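PDB 2C0Z: NOVW, which catalyses the 3-epimerisation of dTDP-6-deoxy-D-xylo-4-hexulose, a 4-keto-6-deoxy sugar nucleotide, in the biosynthesis of the aminocoumarin antibiotic novobiocin. Local coordinates for residues Ala80-Cys85 against Cys140-Gly145; Glu18-Ile23 against Arg118-Ser123. All coordinates share one frame; numbering follows the deposited sequence.

Contacts 1 and 2 are two seams of one antiparallel sheet in the RmlC-like cupin fold, their centres about 10 Å apart. Strand 119-122 lies between strands 20-30 and 81-87, and strand 81-87 in turn pairs with 136-143, so the sheet continues from contact 2 to contact 1 through 119-122 and its neighbour 81-87. Between the two contacts V83 N lies 2.8 Å from V120 O, and T84 OG1 lies 2.7 Å from R118 O, both probable hydrogen bonds. Contact 1 carries K81 and Y141, assigned by similarity to substrate binding and proton donation. Contact 2 borders that site through L122, whose side chain is about 4 Å from those of K81 and H128.

Contact 1: residues Ala80-Cys85 against Cys140-Gly145; sequences AKYVTC and CYLSSG
K81 and Y141 project from the same face of an antiparallel strand pair, with V83 and S143 beside them. Two hydrogen-bonded pairs join the backbones. At Y82-L142, Y82 N reaches L142 O at 2.8 Å, and L142 N returns the bond to Y82 O. At T84-C140, T84 N bonds C140 O at 2.9 Å and C140 N bonds T84 O at 2.8 Å. Past the strand ends S144 adds one backbone and one side-chain bond: its N donates to A80 O, while OG, set between backbone N and carbonyl carbon (chi1 72°), accepts a hydrogen bond from A80 N at 2.9 Å and 173°. The outward backbone groups of K81 and V83 bond to L122 and V120, those of Y141 to N58.

On the K81 face, the lysine chain bends at chi3 and chi4, bringing NZ to S143 OG at 3.1 Å; S143 has a second conformer, so this bond may be partial. NZ also bonds Q79 OE1, its stronger polar partner. The K81 chain crosses Y141 obliquely, CE 4.0 Å from CD2. In the modelled conformer V83 CG2 lies beside the Y141 side chain, 3.8 Å from its CD2, the two pointing the same way. Y141 OH is bonded to S60 OG. On the other face Y82 OH is held by W38 O and T84 OG1 by R118 O, so these buried hydroxyls have partners. A regular antiparallel ladder thus presents a lysine and a tyrosine on one face, consistent with the substrate pocket of an RmlC-type cupin epimerase.

Contact 2: residues Glu18-Ile23 against Arg118-Ser123; sequences EGVWEI and RAVYLS. With EDO (1,2-ethanediol), chain E; EDO (1,2-ethanediol), chain C.
An antiparallel strand pair of the cupin sheet joins V20-I23 to A119-L122, with G19 and S123 at one end and E22 and R118 near the other. W21 N and Y121 O bond at 3.0 Å, and I23 N meets A119 O at 2.8 Å; Y121 N and A119 N return bonds to W21 O and I23 O. G19 O takes two donors from S123: OG, in the modelled conformer, at 2.6 Å in the carbonyl plane on a lone pair, and N through a weak bond.

R118, bent at chi2 (-91°), directs NH1 to E22 OE2 at 3.2 Å in a salt bridge. The carboxylate oxygen lies near the guanidinium plane, but NH1 comes from above the carboxylate, the two planes being 52° apart. An ethanediol takes bonds from NE and NH2 of the same arginine. A second accepts from G19 N and donates through O2 to V20 O (2.8 Å); its C2 sits over one W21 face, doubtfully close. Both diols probably come from the crystallisation liquor.

W21 CD1 meets the edge of the Y121 ring at CD2, 4.1 Å away, while I23 CD1 packs on Y121 CB at 3.9 Å. On the opposite face the V20 and V120 side chains pass at a slant, CG1 3.9 Å from CG1. The pair is one antiparallel seam of the RmlC-like cupin fold.

Contact 1: residues Ala80-Cys85 against Cys140-Gly145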
loop_
_atom_site.group_PDB
_atom_site.type_symbol
_atom_site.label_atom_id
_atom_site.label_comp_id
_atom_site.label_asym_id
_atom_site.label_seq_id
_atom_site.Cartn_x
_atom_site.Cartn_y
_atom_site.Cartn_z
ATOM N N ALA A 80 14.658 5.138 1.676
ATOM C CA ALA A 80 14.419 3.703 1.649
ATOM C C ALA A 80 13.032 3.452 1.087
ATOM O O ALA A 80 12.158 4.283 1.224
ATOM C CB ALA A 80 14.490 3.159 3.022
ATOM N N LYS A 81 12.859 2.299 0.460
ATOM C CA LYS A 81 11.602 1.972 -0.219
ATOM C C LYS A 81 11.193 0.549 0.112
ATOM O O LYS A 81 12.032 -0.338 0.224
ATOM C CB LYS A 81 11.756 2.062 -1.753
ATOM C CG LYS A 81 11.809 3.427 -2.331
ATOM C CD LYS A 81 11.798 3.312 -3.887
ATOM C CE LYS A 81 10.871 4.332 -4.490
ATOM N NZ LYS A 81 10.975 5.646 -3.797
ATOM N N TYR A 82 9.890 0.338 0.197
ATOM C CA TYR A 82 9.288 -0.959 0.482
ATOM C C TYR A 82 8.258 -1.175 -0.596
ATOM O O TYR A 82 7.243 -0.485 -0.644
ATOM C CB TYR A 82 8.699 -0.890 1.892
ATOM C CG TYR A 82 8.324 -2.188 2.566
ATOM C CD1 TYR A 82 7.115 -2.786 2.296
ATOM C CD2 TYR A 82 9.170 -2.800 3.480
ATOM C CE1 TYR A 82 6.740 -3.973 2.922
ATOM C CE2 TYR A 82 8.815 -3.964 4.114
ATOM C CZ TYR A 82 7.580 -4.552 3.841
ATOM O OH TYR A 82 7.233 -5.692 4.515
ATOM N N VAL A 83 8.535 -2.129 -1.475
ATOM C CA VAL A 83 7.819 -2.291 -2.731
ATOM C C VAL A 83 7.133 -3.638 -2.851
ATOM O O VAL A 83 7.715 -4.669 -2.525
ATOM C CB VAL A 83 8.690 -1.960 -3.962
ATOM C CG1 VAL A 83 9.831 -2.931 -4.127
ATOM C CG2 VAL A 83 7.844 -1.881 -5.233
ATOM N N THR A 84 5.900 -3.626 -3.385
ATOM C CA THR A 84 5.195 -4.857 -3.679
ATOM C C THR A 84 4.344 -4.731 -4.925
ATOM O O THR A 84 4.009 -3.623 -5.347
ATOM C CB THR A 84 4.342 -5.263 -2.453
ATOM O OG1 THR A 84 3.949 -6.618 -2.565
ATOM C CG2 THR A 84 3.040 -4.499 -2.345
ATOM N N CYS A 85 4.034 -5.850 -5.557
ATOM C CA CYS A 85 3.143 -5.831 -6.720
ATOM C C CYS A 85 1.767 -6.312 -6.312
ATOM O O CYS A 85 1.608 -7.425 -5.814
ATOM C CB CYS A 85 3.709 -6.679 -7.838
ATOM S SG CYS A 85 2.600 -6.849 -9.264
ATOM N N CYS A 140 2.943 -1.008 -5.605
ATOM C CA CYS A 140 2.689 -0.127 -4.493
ATOM C C CYS A 140 3.991 0.052 -3.728
ATOM O O CYS A 140 4.707 -0.937 -3.477
ATOM C CB CYS A 140 1.611 -0.725 -3.596
ATOM S SG CYS A 140 1.136 0.325 -2.224
ATOM N N TYR A 141 4.330 1.286 -3.387
ATOM C CA TYR A 141 5.610 1.614 -2.779
ATOM C C TYR A 141 5.336 2.409 -1.519
ATOM O O TYR A 141 4.520 3.335 -1.543
ATOM C CB TYR A 141 6.468 2.566 -3.683
ATOM C CG TYR A 141 6.617 2.283 -5.150
ATOM C CD1 TYR A 141 5.551 2.452 -6.010
ATOM C CD2 TYR A 141 7.846 1.931 -5.685
ATOM C CE1 TYR A 141 5.681 2.255 -7.377
ATOM C CE2 TYR A 141 7.996 1.728 -7.057
ATOM C CZ TYR A 141 6.905 1.886 -7.890
ATOM O OH TYR A 141 7.009 1.682 -9.260
ATOM N N LEU A 142 6.005 2.058 -0.434
ATOM C CA LEU A 142 6.078 2.892 0.757
ATOM C C LEU A 142 7.502 3.428 0.863
ATOM O O LEU A 142 8.469 2.651 0.761
ATOM C CB LEU A 142 5.714 2.101 1.994
ATOM C CG LEU A 142 4.462 1.219 1.898
ATOM C CD1 LEU A 142 4.248 0.454 3.201
ATOM C CD2 LEU A 142 3.240 2.036 1.570
ATOM N N SER A 143 7.629 4.742 1.006
ATOM C CA SER A 143 8.945 5.405 0.985
ATOM C C SER A 143 9.164 6.159 2.282
ATOM O O SER A 143 8.235 6.746 2.826
ATOM C CB SER A 143 9.045 6.385 -0.192
ATOM O OG SER A 143 8.936 5.727 -1.458
ATOM N N SER A 144 10.423 6.183 2.727
ATOM C CA SER A 144 10.816 6.891 3.941
ATOM C C SER A 144 11.058 8.383 3.759
ATOM O O SER A 144 11.312 9.073 4.729
ATOM C CB SER A 144 12.078 6.253 4.528
ATOM O OG SER A 144 13.220 6.559 3.709
ATOM N N GLY A 145 11.034 8.883 2.539
ATOM C CA GLY A 145 11.122 10.314 2.285
ATOM C C GLY A 145 10.183 10.738 1.192
ATOM O O GLY A 145 9.760 9.930 0.353
#

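Contact 2: residues Glu18-Ile23 against Arg118-Ser123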
loop_
_atom_site.group_PDB
_atom_site.type_symbol
_atom_site.label_atom_id
_atom_site.label_comp_id
_atom_site.label_asym_id
_atom_site.label_seq_id
_atom_site.Cartn_x
_atom_site.Cartn_y
_atom_site.Cartn_z
ATOM N N GLU A 18 23.678 -6.025 0.759
ATOM C CA GLU A 18 23.485 -5.593 2.135
ATOM C C GLU A 18 22.524 -4.423 2.172
ATOM O O GLU A 18 22.675 -3.463 1.435
ATOM C CB GLU A 18 24.819 -5.180 2.752
ATOM C CG GLU A 18 24.743 -4.592 4.149
ATOM C CD GLU A 18 26.063 -3.986 4.609
ATOM O OE1 GLU A 18 26.983 -3.735 3.789
ATOM O OE2 GLU A 18 26.183 -3.762 5.825
ATOM N N GLY A 19 21.533 -4.507 3.041
ATOM C CA GLY A 19 20.517 -3.481 3.128
ATOM C C GLY A 19 19.258 -3.760 2.336
ATOM O O GLY A 19 18.304 -2.948 2.360
ATOM N N VAL A 20 19.214 -4.899 1.661
ATOM C CA VAL A 20 18.061 -5.294 0.844
ATOM C C VAL A 20 17.495 -6.593 1.394
ATOM O O VAL A 20 18.241 -7.530 1.649
ATOM C CB VAL A 20 18.366 -5.467 -0.664
ATOM C CG1 VAL A 20 17.099 -5.841 -1.423
ATOM C CG2 VAL A 20 18.957 -4.202 -1.224
ATOM N N TRP A 21 16.184 -6.614 1.615
ATOM C CA TRP A 21 15.467 -7.780 2.188
ATOM C C TRP A 21 14.261 -8.113 1.338
ATOM O O TRP A 21 13.630 -7.230 0.746
ATOM C CB TRP A 21 14.939 -7.474 3.591
ATOM C CG TRP A 21 15.974 -7.229 4.650
ATOM C CD1 TRP A 21 16.793 -6.144 4.774
ATOM C CD2 TRP A 21 16.309 -8.104 5.742
ATOM N NE1 TRP A 21 17.594 -6.277 5.886
ATOM C CE2 TRP A 21 17.330 -7.476 6.485
ATOM C CE3 TRP A 21 15.853 -9.346 6.165
ATOM C CZ2 TRP A 21 17.898 -8.042 7.624
ATOM C CZ3 TRP A 21 16.423 -9.921 7.321
ATOM C CH2 TRP A 21 17.434 -9.270 8.023
ATOM N N GLU A 22 13.930 -9.402 1.330
ATOM C CA GLU A 22 12.695 -9.915 0.720
ATOM C C GLU A 22 11.744 -10.291 1.853
ATOM O O GLU A 22 12.124 -11.005 2.774
ATOM C CB GLU A 22 12.941 -11.099 -0.206
ATOM C CG GLU A 22 11.651 -11.622 -0.812
ATOM C CD GLU A 22 11.863 -12.678 -1.882
ATOM O OE1 GLU A 22 12.996 -13.106 -2.134
ATOM O OE2 GLU A 22 10.859 -13.085 -2.487
ATOM N N ILE A 23 10.527 -9.775 1.788
ATOM C CA ILE A 23 9.485 -10.087 2.750
ATOM C C ILE A 23 8.443 -10.996 2.119
ATOM O O ILE A 23 7.876 -10.690 1.076
ATOM C CB ILE A 23 8.843 -8.791 3.253
ATOM C CG1 ILE A 23 9.916 -7.866 3.910
ATOM C CG2 ILE A 23 7.769 -9.134 4.267
ATOM C CD1 ILE A 23 10.523 -6.834 2.960
ATOM N N ARG A 118 5.108 -11.107 -2.517
ATOM C CA ARG A 118 6.308 -10.719 -1.795
ATOM C C ARG A 118 6.506 -9.198 -1.885
ATOM O O ARG A 118 5.914 -8.510 -2.734
ATOM C CB ARG A 118 7.531 -11.467 -2.316
ATOM C CG ARG A 118 7.322 -12.971 -2.403
ATOM C CD ARG A 118 7.722 -13.640 -1.200
ATOM N NE ARG A 118 7.405 -15.075 -1.118
ATOM C CZ ARG A 118 8.298 -16.037 -1.181
ATOM N NH1 ARG A 118 9.588 -15.773 -1.387
ATOM N NH2 ARG A 118 7.899 -17.289 -1.058
ATOM N N ALA A 119 7.334 -8.697 -0.990
ATOM C CA ALA A 119 7.754 -7.309 -0.977
ATOM C C ALA A 119 9.286 -7.284 -0.903
ATOM O O ALA A 119 9.905 -8.228 -0.411
ATOM C CB ALA A 119 7.135 -6.560 0.184
ATOM N N VAL A 120 9.865 -6.192 -1.389
ATOM C CA VAL A 120 11.276 -5.950 -1.259
ATOM C C VAL A 120 11.485 -4.639 -0.546
ATOM O O VAL A 120 10.859 -3.640 -0.892
ATOM C CB VAL A 120 11.992 -5.960 -2.629
ATOM C CG1 VAL A 120 13.409 -5.469 -2.521
ATOM C CG2 VAL A 120 12.001 -7.338 -3.232
ATOM N N TYR A 121 12.361 -4.651 0.465
ATOM C CA TYR A 121 12.807 -3.455 1.149
ATOM C C TYR A 121 14.219 -3.149 0.678
ATOM O O TYR A 121 15.089 -4.014 0.672
ATOM C CB TYR A 121 12.793 -3.635 2.654
ATOM C CG TYR A 121 13.489 -2.516 3.383
ATOM C CD1 TYR A 121 12.888 -1.266 3.488
ATOM C CD2 TYR A 121 14.745 -2.687 3.951
ATOM C CE1 TYR A 121 13.514 -0.219 4.133
ATOM C CE2 TYR A 121 15.371 -1.628 4.594
ATOM C CZ TYR A 121 14.743 -0.403 4.670
ATOM O OH TYR A 121 15.344 0.669 5.341
ATOM N N LEU A 122 14.426 -1.916 0.278
ATOM C CA LEU A 122 15.756 -1.448 -0.110
ATOM C C LEU A 122 16.140 -0.201 0.637
ATOM O O LEU A 122 15.357 0.732 0.765
ATOM C CB LEU A 122 15.879 -1.241 -1.609
ATOM C CG LEU A 122 14.845 -0.408 -2.319
ATOM C CD1 LEU A 122 15.449 0.319 -3.496
ATOM C CD2 LEU A 122 13.691 -1.281 -2.801
ATOM N N SER A 123 17.345 -0.234 1.175
ATOM C CA SER A 123 17.877 0.838 1.984
ATOM C C SER A 123 18.420 1.995 1.132
ATOM O O SER A 123 18.412 1.966 -0.095
ATOM C CB SER A 123 19.054 0.292 2.828
ATOM O OG SER A 123 18.662 -0.715 3.732
HETATM C C1 EDO E . 21.170 -7.611 5.651
HETATM O O1 EDO E . 22.009 -6.509 5.379
HETATM C C2 EDO E . 20.048 -7.454 4.636
HETATM O O2 EDO E . 20.517 -7.500 3.309
HETATM C C1 EDO C . 3.550 -16.165 0.094
HETATM O O1 EDO C . 4.585 -15.447 -0.542
HETATM C C2 EDO C . 3.638 -17.603 -0.358
HETATM O O2 EDO C . 4.974 -18.070 -0.221
#